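Local coordinates for protein kojibiose phosphorylase (Gut metagenome, PDB 6W0P) that belongs to glycoside hydrolase family 65, with an N-terminal beta-sandwich domain, a helical central catalytic domain and a small C-terminal domain, at residues 43-48 with 88-93; 123-128 with 140-145; 171-176 with 247-252. All coordinates share one frame; numbering follows the deposited sequence.

Interaction 1. Residues 43-48 with 88-93; sequences RAFFDE and SVNFFK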
loop_
_atom_site.group_PDB
_atom_site.type_symbol
_atom_site.label_atom_id
_atom_site.label_comp_id
_atom_site.label_asym_id
_atom_site.label_seq_id
_atom_site.Cartn_x
_atom_site.Cartn_y
_atom_site.Cartn_z
ATOM N N ARG A 43 -18.958 10.637 -25.058
ATOM C CA ARG A 43 -19.662 11.498 -24.085
ATOM C C ARG A 43 -20.426 12.556 -24.875
ATOM O O ARG A 43 -20.025 12.865 -26.013
ATOM C CB ARG A 43 -18.657 12.135 -23.117
ATOM C CG ARG A 43 -18.148 11.185 -22.038
ATOM C CD ARG A 43 -17.045 11.811 -21.206
ATOM N NE ARG A 43 -17.560 12.898 -20.385
ATOM C CZ ARG A 43 -18.140 12.747 -19.205
ATOM N NH1 ARG A 43 -18.315 11.551 -18.670
ATOM N NH2 ARG A 43 -18.545 13.801 -18.542
ATOM N N ALA A 44 -21.439 13.148 -24.250
ATOM C CA ALA A 44 -22.323 14.159 -24.864
ATOM C C ALA A 44 -21.689 15.540 -24.690
ATOM O O ALA A 44 -22.426 16.516 -24.389
ATOM C CB ALA A 44 -23.693 14.098 -24.266
ATOM N N PHE A 45 -20.370 15.618 -24.882
ATOM C CA PHE A 45 -19.633 16.891 -24.836
ATOM C C PHE A 45 -20.149 17.714 -26.014
ATOM O O PHE A 45 -20.492 17.132 -27.041
ATOM C CB PHE A 45 -18.122 16.660 -24.862
ATOM C CG PHE A 45 -17.621 15.990 -26.115
ATOM C CD1 PHE A 45 -17.347 16.734 -27.250
ATOM C CD2 PHE A 45 -17.445 14.621 -26.156
ATOM C CE1 PHE A 45 -16.895 16.114 -28.409
ATOM C CE2 PHE A 45 -17.016 13.999 -27.316
ATOM C CZ PHE A 45 -16.735 14.744 -28.439
ATOM N N PHE A 46 -20.271 19.017 -25.800
ATOM C CA PHE A 46 -20.580 20.036 -26.828
ATOM C C PHE A 46 -19.605 19.905 -27.994
ATOM O O PHE A 46 -18.397 19.740 -27.774
ATOM C CB PHE A 46 -20.530 21.443 -26.221
ATOM C CG PHE A 46 -21.662 21.751 -25.275
ATOM C CD1 PHE A 46 -22.668 20.823 -25.025
ATOM C CD2 PHE A 46 -21.749 22.989 -24.666
ATOM C CE1 PHE A 46 -23.729 21.125 -24.180
ATOM C CE2 PHE A 46 -22.802 23.284 -23.813
ATOM C CZ PHE A 46 -23.796 22.358 -23.580
ATOM N N ASP A 47 -20.143 20.000 -29.207
ATOM C CA ASP A 47 -19.370 19.920 -30.473
ATOM C C ASP A 47 -18.486 21.165 -30.554
ATOM O O ASP A 47 -17.276 21.004 -30.662
ATOM C CB ASP A 47 -20.319 19.808 -31.658
ATOM C CG ASP A 47 -21.425 18.811 -31.378
ATOM O OD1 ASP A 47 -21.264 17.654 -31.791
ATOM O OD2 ASP A 47 -22.425 19.199 -30.717
ATOM N N GLU A 48 -19.091 22.341 -30.450
ATOM C CA GLU A 48 -18.404 23.655 -30.549
ATOM C C GLU A 48 -17.481 23.820 -29.344
ATOM O O GLU A 48 -17.628 23.044 -28.394
ATOM C CB GLU A 48 -19.413 24.808 -30.623
ATOM C CG GLU A 48 -20.168 25.082 -29.322
ATOM C CD GLU A 48 -21.341 24.163 -29.002
ATOM O OE1 GLU A 48 -21.572 23.223 -29.772
ATOM O OE2 GLU A 48 -22.013 24.383 -27.978
ATOM N N SER A 88 -9.661 9.318 -27.408
ATOM C CA SER A 88 -9.226 9.150 -28.815
ATOM C C SER A 88 -9.814 10.273 -29.658
ATOM O O SER A 88 -10.414 11.213 -29.102
ATOM C CB SER A 88 -9.627 7.795 -29.334
ATOM O OG SER A 88 -9.181 6.784 -28.455
ATOM N N VAL A 89 -9.673 10.154 -30.968
ATOM C CA VAL A 89 -9.981 11.258 -31.909
ATOM C C VAL A 89 -11.361 11.835 -31.577
ATOM O O VAL A 89 -12.359 11.098 -31.599
ATOM C CB VAL A 89 -9.842 10.787 -33.368
ATOM C CG1 VAL A 89 -10.712 9.571 -33.685
ATOM C CG2 VAL A 89 -10.092 11.926 -34.348
ATOM N N ASN A 90 -11.405 13.129 -31.274
ATOM C CA ASN A 90 -12.675 13.903 -31.204
ATOM C C ASN A 90 -13.138 14.199 -32.641
ATOM O O ASN A 90 -12.504 15.058 -33.281
ATOM C CB ASN A 90 -12.480 15.191 -30.397
ATOM C CG ASN A 90 -13.738 16.032 -30.327
ATOM O OD1 ASN A 90 -14.721 15.739 -31.005
ATOM N ND2 ASN A 90 -13.718 17.060 -29.487
ATOM N N PHE A 91 -14.145 13.479 -33.153
ATOM C CA PHE A 91 -14.585 13.556 -34.577
ATOM C C PHE A 91 -15.905 14.320 -34.687
ATOM O O PHE A 91 -16.477 14.355 -35.774
ATOM C CB PHE A 91 -14.683 12.164 -35.201
ATOM C CG PHE A 91 -15.505 11.157 -34.438
ATOM C CD1 PHE A 91 -16.891 11.248 -34.395
ATOM C CD2 PHE A 91 -14.892 10.092 -33.790
ATOM C CE1 PHE A 91 -17.637 10.323 -33.686
ATOM C CE2 PHE A 91 -15.643 9.156 -33.101
ATOM C CZ PHE A 91 -17.012 9.267 -33.055
ATOM N N PHE A 92 -16.380 14.908 -33.588
ATOM C CA PHE A 92 -17.614 15.738 -33.561
ATOM C C PHE A 92 -17.248 17.212 -33.380
ATOM O O PHE A 92 -18.144 18.075 -33.490
ATOM C CB PHE A 92 -18.554 15.266 -32.448
ATOM C CG PHE A 92 -19.335 13.999 -32.730
ATOM C CD1 PHE A 92 -19.857 13.730 -33.988
ATOM C CD2 PHE A 92 -19.618 13.109 -31.707
ATOM C CE1 PHE A 92 -20.605 12.585 -34.216
ATOM C CE2 PHE A 92 -20.374 11.972 -31.935
ATOM C CZ PHE A 92 -20.863 11.710 -33.190
ATOM N N LYS A 93 -15.964 17.491 -33.142
ATOM C CA LYS A 93 -15.463 18.854 -32.847
ATOM C C LYS A 93 -15.767 19.808 -34.006
ATOM O O LYS A 93 -15.456 19.492 -35.168
ATOM C CB LYS A 93 -13.960 18.865 -32.577
ATOM C CG LYS A 93 -13.444 20.230 -32.146
ATOM C CD LYS A 93 -12.052 20.176 -31.595
ATOM C CE LYS A 93 -11.440 21.559 -31.482
ATOM N NZ LYS A 93 -10.022 21.494 -31.074
HETATM O O HOH W 1 -15.651 19.526 -29.170
#
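The rim of the F45 ring meets the carboxamide of N90, with CE1 and CZ of F45 each 3.4 Å from OD1 of N90. The amide oxygen sits at the ring edge, near its plane, and the ring and amide planes stand 81° apart. The slightly positive ring hydrogens therefore face an electron-rich oxygen, while a ring face is left for the guanidinium of R143, which makes a cation-pi contact with it. F45 reaches this place through a chi1 of 62°, which sets CG between its backbone N and carbonyl carbon.

N90 is well suited to a loop end because its amide has two kinds of group. OD1 accepts a hydrogen bond from the backbone N of F92 at 3.2 Å, forming an Asx turn. On its other branch, ND2 of N90 donates to a water at 3.1 Å, and the same water can donate to O of D47 at 2.7 Å, bridging the loops.

D47 meets the second segment mainly with CB, which is 3.3 Å from the carbonyl O of F92, while its OD1 lies 3.7 Å from CB of F92. With CG beside its backbone N, the carboxylate is carried on to R143 and R126, both of which form salt bridges with it. The F92 ring leads away from F45, and CE1 of F91 lies over the centre of one of its faces. Beyond F92, CA of K93 makes a C-H...O contact with O of D47.

No direct hydrogen bond joins the two irregular loops. Their join instead relies on ring-edge electrostatics, packing of D47 and F45 against F92, a C-H...O contact and one water, while the strong charge of D47 is spent on the arginines of strands 123-132 and 135-145, probably anchoring the loop to that sheet.

Interaction 2. Residues 123-128 with 140-145; sequences LYQRTF and IISRLL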
loop_
_atom_site.group_PDB
_atom_site.type_symbol
_atom_site.label_atom_id
_atom_site.label_comp_id
_atom_site.label_asym_id
_atom_site.label_seq_id
_atom_site.Cartn_x
_atom_site.Cartn_y
_atom_site.Cartn_z
ATOM N N LEU A 123 -30.649 8.923 -31.501
ATOM C CA LEU A 123 -30.503 10.297 -32.022
ATOM C C LEU A 123 -30.223 11.206 -30.826
ATOM O O LEU A 123 -31.018 11.208 -29.845
ATOM C CB LEU A 123 -31.755 10.758 -32.774
ATOM C CG LEU A 123 -31.680 12.224 -33.213
ATOM C CD1 LEU A 123 -30.479 12.420 -34.117
ATOM C CD2 LEU A 123 -32.944 12.687 -33.921
ATOM N N TYR A 124 -29.083 11.884 -30.869
ATOM C CA TYR A 124 -28.680 12.880 -29.857
ATOM C C TYR A 124 -28.738 14.237 -30.559
ATOM O O TYR A 124 -28.056 14.427 -31.585
ATOM C CB TYR A 124 -27.322 12.523 -29.248
ATOM C CG TYR A 124 -26.819 13.604 -28.332
ATOM C CD1 TYR A 124 -27.561 13.982 -27.232
ATOM C CD2 TYR A 124 -25.660 14.301 -28.600
ATOM C CE1 TYR A 124 -27.149 15.002 -26.397
ATOM C CE2 TYR A 124 -25.242 15.342 -27.784
ATOM C CZ TYR A 124 -25.988 15.693 -26.675
ATOM O OH TYR A 124 -25.614 16.724 -25.862
ATOM N N GLN A 125 -29.578 15.130 -30.040
ATOM C CA GLN A 125 -29.936 16.412 -30.679
ATOM C C GLN A 125 -29.805 17.509 -29.633
ATOM O O GLN A 125 -30.320 17.346 -28.510
ATOM C CB GLN A 125 -31.354 16.354 -31.249
ATOM C CG GLN A 125 -31.549 17.181 -32.500
ATOM C CD GLN A 125 -32.969 17.120 -33.007
ATOM O OE1 GLN A 125 -33.899 17.569 -32.336
ATOM N NE2 GLN A 125 -33.146 16.568 -34.204
ATOM N N ARG A 126 -29.132 18.584 -30.013
ATOM C CA ARG A 126 -28.986 19.795 -29.182
ATOM C C ARG A 126 -29.428 20.968 -30.047
ATOM O O ARG A 126 -28.906 21.089 -31.173
ATOM C CB ARG A 126 -27.552 19.887 -28.654
ATOM C CG ARG A 126 -27.412 20.665 -27.353
ATOM C CD ARG A 126 -26.028 20.506 -26.753
ATOM N NE ARG A 126 -24.998 20.517 -27.788
ATOM C CZ ARG A 126 -24.162 21.526 -28.047
ATOM N NH1 ARG A 126 -24.193 22.639 -27.333
ATOM N NH2 ARG A 126 -23.285 21.412 -29.035
ATOM N N THR A 127 -30.390 21.749 -29.550
ATOM C CA THR A 127 -30.943 22.955 -30.216
ATOM C C THR A 127 -30.726 24.164 -29.287
ATOM O O THR A 127 -30.833 24.008 -28.067
ATOM C CB THR A 127 -32.410 22.701 -30.587
ATOM O OG1 THR A 127 -32.496 21.536 -31.422
ATOM C CG2 THR A 127 -33.050 23.877 -31.286
ATOM N N PHE A 128 -30.370 25.326 -29.830
ATOM C CA PHE A 128 -30.301 26.591 -29.057
ATOM C C PHE A 128 -30.287 27.764 -30.035
ATOM O O PHE A 128 -29.964 27.577 -31.233
ATOM C CB PHE A 128 -29.094 26.568 -28.114
ATOM C CG PHE A 128 -27.805 26.221 -28.810
ATOM C CD1 PHE A 128 -27.034 27.204 -29.391
ATOM C CD2 PHE A 128 -27.386 24.908 -28.914
ATOM C CE1 PHE A 128 -25.870 26.881 -30.064
ATOM C CE2 PHE A 128 -26.220 24.585 -29.586
ATOM C CZ PHE A 128 -25.470 25.571 -30.174
ATOM N N ILE A 140 -29.130 23.692 -34.749
ATOM C CA ILE A 140 -29.491 22.297 -34.369
ATOM C C ILE A 140 -28.290 21.419 -34.698
ATOM O O ILE A 140 -27.901 21.405 -35.862
ATOM C CB ILE A 140 -30.761 21.813 -35.086
ATOM C CG1 ILE A 140 -31.901 22.833 -35.047
ATOM C CG2 ILE A 140 -31.190 20.467 -34.528
ATOM C CD1 ILE A 140 -33.045 22.514 -36.022
ATOM N N ILE A 141 -27.733 20.728 -33.697
ATOM C CA ILE A 141 -26.601 19.774 -33.874
ATOM C C ILE A 141 -27.100 18.379 -33.511
ATOM O O ILE A 141 -27.482 18.150 -32.354
ATOM C CB ILE A 141 -25.370 20.207 -33.069
ATOM C CG1 ILE A 141 -24.947 21.618 -33.470
ATOM C CG2 ILE A 141 -24.239 19.205 -33.216
ATOM C CD1 ILE A 141 -23.822 22.177 -32.657
ATOM N N SER A 142 -27.105 17.494 -34.503
ATOM C CA SER A 142 -27.660 16.127 -34.409
ATOM C C SER A 142 -26.506 15.136 -34.577
ATOM O O SER A 142 -25.616 15.420 -35.400
ATOM C CB SER A 142 -28.760 15.950 -35.427
ATOM O OG SER A 142 -29.748 16.965 -35.265
ATOM N N ARG A 143 -26.477 14.060 -33.784
ATOM C CA ARG A 143 -25.490 12.979 -34.016
ATOM C C ARG A 143 -26.013 11.582 -33.653
ATOM O O ARG A 143 -26.968 11.417 -32.840
ATOM C CB ARG A 143 -24.143 13.309 -33.368
ATOM C CG ARG A 143 -24.167 13.723 -31.908
ATOM C CD ARG A 143 -22.875 14.438 -31.550
ATOM N NE ARG A 143 -22.420 14.062 -30.217
ATOM C CZ ARG A 143 -21.552 14.741 -29.464
ATOM N NH1 ARG A 143 -21.029 15.870 -29.896
ATOM N NH2 ARG A 143 -21.232 14.288 -28.259
ATOM N N LEU A 144 -25.355 10.622 -34.292
ATOM C CA LEU A 144 -25.620 9.168 -34.301
ATOM C C LEU A 144 -24.276 8.436 -34.274
ATOM O O LEU A 144 -23.343 8.869 -34.970
ATOM C CB LEU A 144 -26.328 8.786 -35.604
ATOM C CG LEU A 144 -27.750 9.268 -35.839
ATOM C CD1 LEU A 144 -28.133 8.994 -37.288
ATOM C CD2 LEU A 144 -28.747 8.582 -34.923
ATOM N N LEU A 145 -24.206 7.328 -33.551
ATOM C CA LEU A 145 -23.236 6.249 -33.816
ATOM C C LEU A 145 -24.015 5.121 -34.499
ATOM O O LEU A 145 -25.099 4.771 -34.009
ATOM C CB LEU A 145 -22.570 5.824 -32.502
ATOM C CG LEU A 145 -21.894 6.939 -31.704
ATOM C CD1 LEU A 145 -21.186 6.378 -30.483
ATOM C CD2 LEU A 145 -20.897 7.716 -32.550
HETATM O O HOH W 2 -26.057 16.620 -30.846
#
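Y124 and R143 form a hydrogen-bonded pair in an antiparallel beta hairpin, strands 123-132 and 135-145, which lies within the large sheet of the N-terminal sandwich domain. Two backbone bonds tie them: Y124 N to R143 O at 2.9 Å and R143 N to Y124 O at 2.7 Å. R126 and I141 repeat the pattern two residues along.

The packed face carries Y124, R126, I141 and R143, all buried, covered by the 43-48 loop together with F92 and L105. Y124 and R143 run side by side. NE of R143 comes to the ring edge, 3.6 Å from CD2 of Y124, while CE2 of Y124 lies over one face of the guanidinium, the two planes being 60° apart. A chi1 of 51° in R143 starts this course, and a bend farther out carries its tip to D47. Tyrosine suits the place, since its ring flanks the arginine while OH reaches R115. R126 is bent too: its NH2 touches CD1 of I141 at 3.7 Å and pairs with E48, a long side chain bringing charge to a buried loop.

The opposite face is looser at Q125, T127 and I140, which are partly exposed. There CG2 of I140 rests 3.5 Å from OG1 of T127 and also meets CG of Q125. Toward L123 and L144 this side is covered again, by F282 of helix 282-300. Back on the Y124/R143 face, above the gap between the strands, a water donates to O of Y124 at 3.1 Å and to O of I141 at 2.6 Å.

Interaction 3. Residues 171-176 with 247-252; sequences LHLDSN and ITRYVT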
loop_
_atom_site.group_PDB
_atom_site.type_symbol
_atom_site.label_atom_id
_atom_site.label_comp_id
_atom_site.label_asym_id
_atom_site.label_seq_id
_atom_site.Cartn_x
_atom_site.Cartn_y
_atom_site.Cartn_z
ATOM N N LEU A 171 -15.136 22.006 -39.312
ATOM C CA LEU A 171 -15.231 20.596 -38.870
ATOM C C LEU A 171 -13.817 20.064 -38.609
ATOM O O LEU A 171 -12.964 20.132 -39.530
ATOM C CB LEU A 171 -15.956 19.744 -39.920
ATOM C CG LEU A 171 -17.313 20.244 -40.409
ATOM C CD1 LEU A 171 -17.975 19.169 -41.248
ATOM C CD2 LEU A 171 -18.215 20.651 -39.257
ATOM N N HIS A 172 -13.603 19.521 -37.406
ATOM C CA HIS A 172 -12.296 18.991 -36.942
ATOM C C HIS A 172 -12.366 17.472 -36.726
ATOM O O HIS A 172 -13.396 16.981 -36.206
ATOM C CB HIS A 172 -11.881 19.684 -35.646
ATOM C CG HIS A 172 -11.651 21.153 -35.741
ATOM N ND1 HIS A 172 -10.579 21.765 -35.116
ATOM C CD2 HIS A 172 -12.360 22.139 -36.324
ATOM C CE1 HIS A 172 -10.639 23.064 -35.319
ATOM N NE2 HIS A 172 -11.716 23.316 -36.061
ATOM N N LEU A 173 -11.300 16.762 -37.100
ATOM C CA LEU A 173 -10.853 15.522 -36.422
ATOM C C LEU A 173 -9.619 15.895 -35.601
ATOM O O LEU A 173 -8.621 16.333 -36.208
ATOM C CB LEU A 173 -10.520 14.428 -37.440
ATOM C CG LEU A 173 -11.562 14.188 -38.524
ATOM C CD1 LEU A 173 -11.062 13.129 -39.485
ATOM C CD2 LEU A 173 -12.907 13.780 -37.928
ATOM N N ASP A 174 -9.716 15.774 -34.279
ATOM C CA ASP A 174 -8.719 16.269 -33.299
ATOM C C ASP A 174 -8.180 15.073 -32.523
ATOM O O ASP A 174 -8.943 14.530 -31.700
ATOM C CB ASP A 174 -9.342 17.293 -32.339
ATOM C CG ASP A 174 -8.389 17.733 -31.240
ATOM O OD1 ASP A 174 -7.212 17.340 -31.331
ATOM O OD2 ASP A 174 -8.819 18.469 -30.302
ATOM N N SER A 175 -6.932 14.663 -32.764
ATOM C CA SER A 175 -6.323 13.545 -32.004
ATOM C C SER A 175 -5.184 14.071 -31.123
ATOM O O SER A 175 -4.294 13.274 -30.792
ATOM C CB SER A 175 -5.893 12.415 -32.905
ATOM O OG SER A 175 -5.491 11.283 -32.136
ATOM N N ASN A 176 -5.257 15.341 -30.704
ATOM C CA ASN A 176 -4.338 15.938 -29.695
ATOM C C ASN A 176 -4.982 15.854 -28.304
ATOM O O ASN A 176 -4.470 16.501 -27.361
ATOM C CB ASN A 176 -3.955 17.370 -30.094
ATOM C CG ASN A 176 -3.038 17.381 -31.302
ATOM O OD1 ASN A 176 -1.973 16.785 -31.267
ATOM N ND2 ASN A 176 -3.458 18.009 -32.387
ATOM N N ILE A 247 -25.553 20.975 -43.082
ATOM C CA ILE A 247 -24.439 20.143 -43.610
ATOM C C ILE A 247 -24.454 18.819 -42.834
ATOM O O ILE A 247 -24.793 18.845 -41.632
ATOM C CB ILE A 247 -23.110 20.911 -43.490
ATOM C CG1 ILE A 247 -21.929 20.127 -44.056
ATOM C CG2 ILE A 247 -22.842 21.348 -42.065
ATOM C CD1 ILE A 247 -20.657 20.962 -44.171
ATOM N N THR A 248 -24.129 17.708 -43.498
ATOM C CA THR A 248 -23.976 16.378 -42.857
ATOM C C THR A 248 -22.508 15.966 -42.906
ATOM O O THR A 248 -21.938 15.979 -44.006
ATOM C CB THR A 248 -24.874 15.343 -43.533
ATOM O OG1 THR A 248 -26.179 15.908 -43.467
ATOM C CG2 THR A 248 -24.812 13.986 -42.871
ATOM N N ARG A 249 -21.931 15.654 -41.747
ATOM C CA ARG A 249 -20.592 15.038 -41.613
ATOM C C ARG A 249 -20.726 13.518 -41.438
ATOM O O ARG A 249 -21.392 13.083 -40.462
ATOM C CB ARG A 249 -19.854 15.613 -40.406
ATOM C CG ARG A 249 -18.371 15.301 -40.435
ATOM C CD ARG A 249 -17.781 15.088 -39.066
ATOM N NE ARG A 249 -17.956 16.228 -38.173
ATOM C CZ ARG A 249 -16.976 16.869 -37.559
ATOM N NH1 ARG A 249 -15.724 16.528 -37.781
ATOM N NH2 ARG A 249 -17.243 17.840 -36.701
ATOM N N TYR A 250 -20.087 12.762 -42.337
ATOM C CA TYR A 250 -19.873 11.297 -42.250
ATOM C C TYR A 250 -18.469 11.050 -41.704
ATOM O O TYR A 250 -17.500 11.658 -42.223
ATOM C CB TYR A 250 -20.057 10.653 -43.622
ATOM C CG TYR A 250 -21.400 10.951 -44.235
ATOM C CD1 TYR A 250 -21.595 12.103 -44.970
ATOM C CD2 TYR A 250 -22.491 10.107 -44.054
ATOM C CE1 TYR A 250 -22.823 12.399 -45.542
ATOM C CE2 TYR A 250 -23.736 10.404 -44.601
ATOM C CZ TYR A 250 -23.902 11.554 -45.358
ATOM O OH TYR A 250 -25.083 11.893 -45.949
ATOM N N VAL A 251 -18.366 10.214 -40.674
ATOM C CA VAL A 251 -17.070 9.793 -40.069
ATOM C C VAL A 251 -16.945 8.262 -40.147
ATOM O O VAL A 251 -17.945 7.588 -39.943
ATOM C CB VAL A 251 -16.960 10.308 -38.622
ATOM C CG1 VAL A 251 -15.632 9.941 -37.978
ATOM C CG2 VAL A 251 -17.189 11.809 -38.552
ATOM N N THR A 252 -15.752 7.761 -40.473
ATOM C CA THR A 252 -15.350 6.338 -40.357
ATOM C C THR A 252 -14.023 6.280 -39.593
ATOM O O THR A 252 -13.129 7.044 -39.915
ATOM C CB THR A 252 -15.322 5.645 -41.720
ATOM O OG1 THR A 252 -16.664 5.626 -42.209
ATOM C CG2 THR A 252 -14.782 4.237 -41.638
#
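NH1 of R249 donates to the backbone O of H172 at 2.8 Å, with an N-H...O angle of 150°. The donor stands above the carbonyl plane, 58° out of it, so the bond does not follow a lone pair. The other two nitrogens of this buried group also have partners: NE binds OE1 of Q155, and NH2 binds O of K93. Three acceptors, one at each nitrogen, should hold the guanidinium's rotation.

Apolar atoms pack around the rest of the arginine. CB of L171 lies over one guanidinium face, 3.9 Å from CZ of R249, and CD1 of L171 follows the aliphatic part, 4.0 Å from CG of R249. The two side chains reach into the interior from opposite sheets and pass alongside one another; bends at chi2 and chi3 lay the guanidinium against CB of L171 and bring NH1 to O of H172. L171 CD1 also reaches CD1 of I247 at 4.4 Å. Leucine and isoleucine suit this interior, while arginine can both fill it with methylenes and satisfy carbonyls deep inside. The H172 side chain leaves on the side away from R249; its NE2 is hydrogen-bonded to E170 OE1.

The segment axes are 10.1 Å apart and run at 18° to one another, too far for backbone pairing. Strand 165-174 belongs to the five-stranded sheet and strand 245-256 to the larger one, so their facing side chains form the interior of a two-sheet beta-sandwich, consistent with the supersandwich fold of the galactose mutarotase clan.

Overall arrangement
All three interactions are largely buried and belong to the N-terminal domain, but they join different levels of it. Interaction 2 works within one sheet, through paired backbones, and is the one with a partly exposed face. Interaction 3 spans two sheets, using side chains and one carbonyl. Interaction 1 is irregular and connects to both: the acids of 43-48 pair with the arginines of 123-128 and 140-145, and 88-93 also bonds the arginine of interaction 3. Its centre lies about 12 Å from that of interaction 2 and about 9 Å from that of interaction 3, whereas 2 and 3 do not touch, although both reach the ten-stranded sheet.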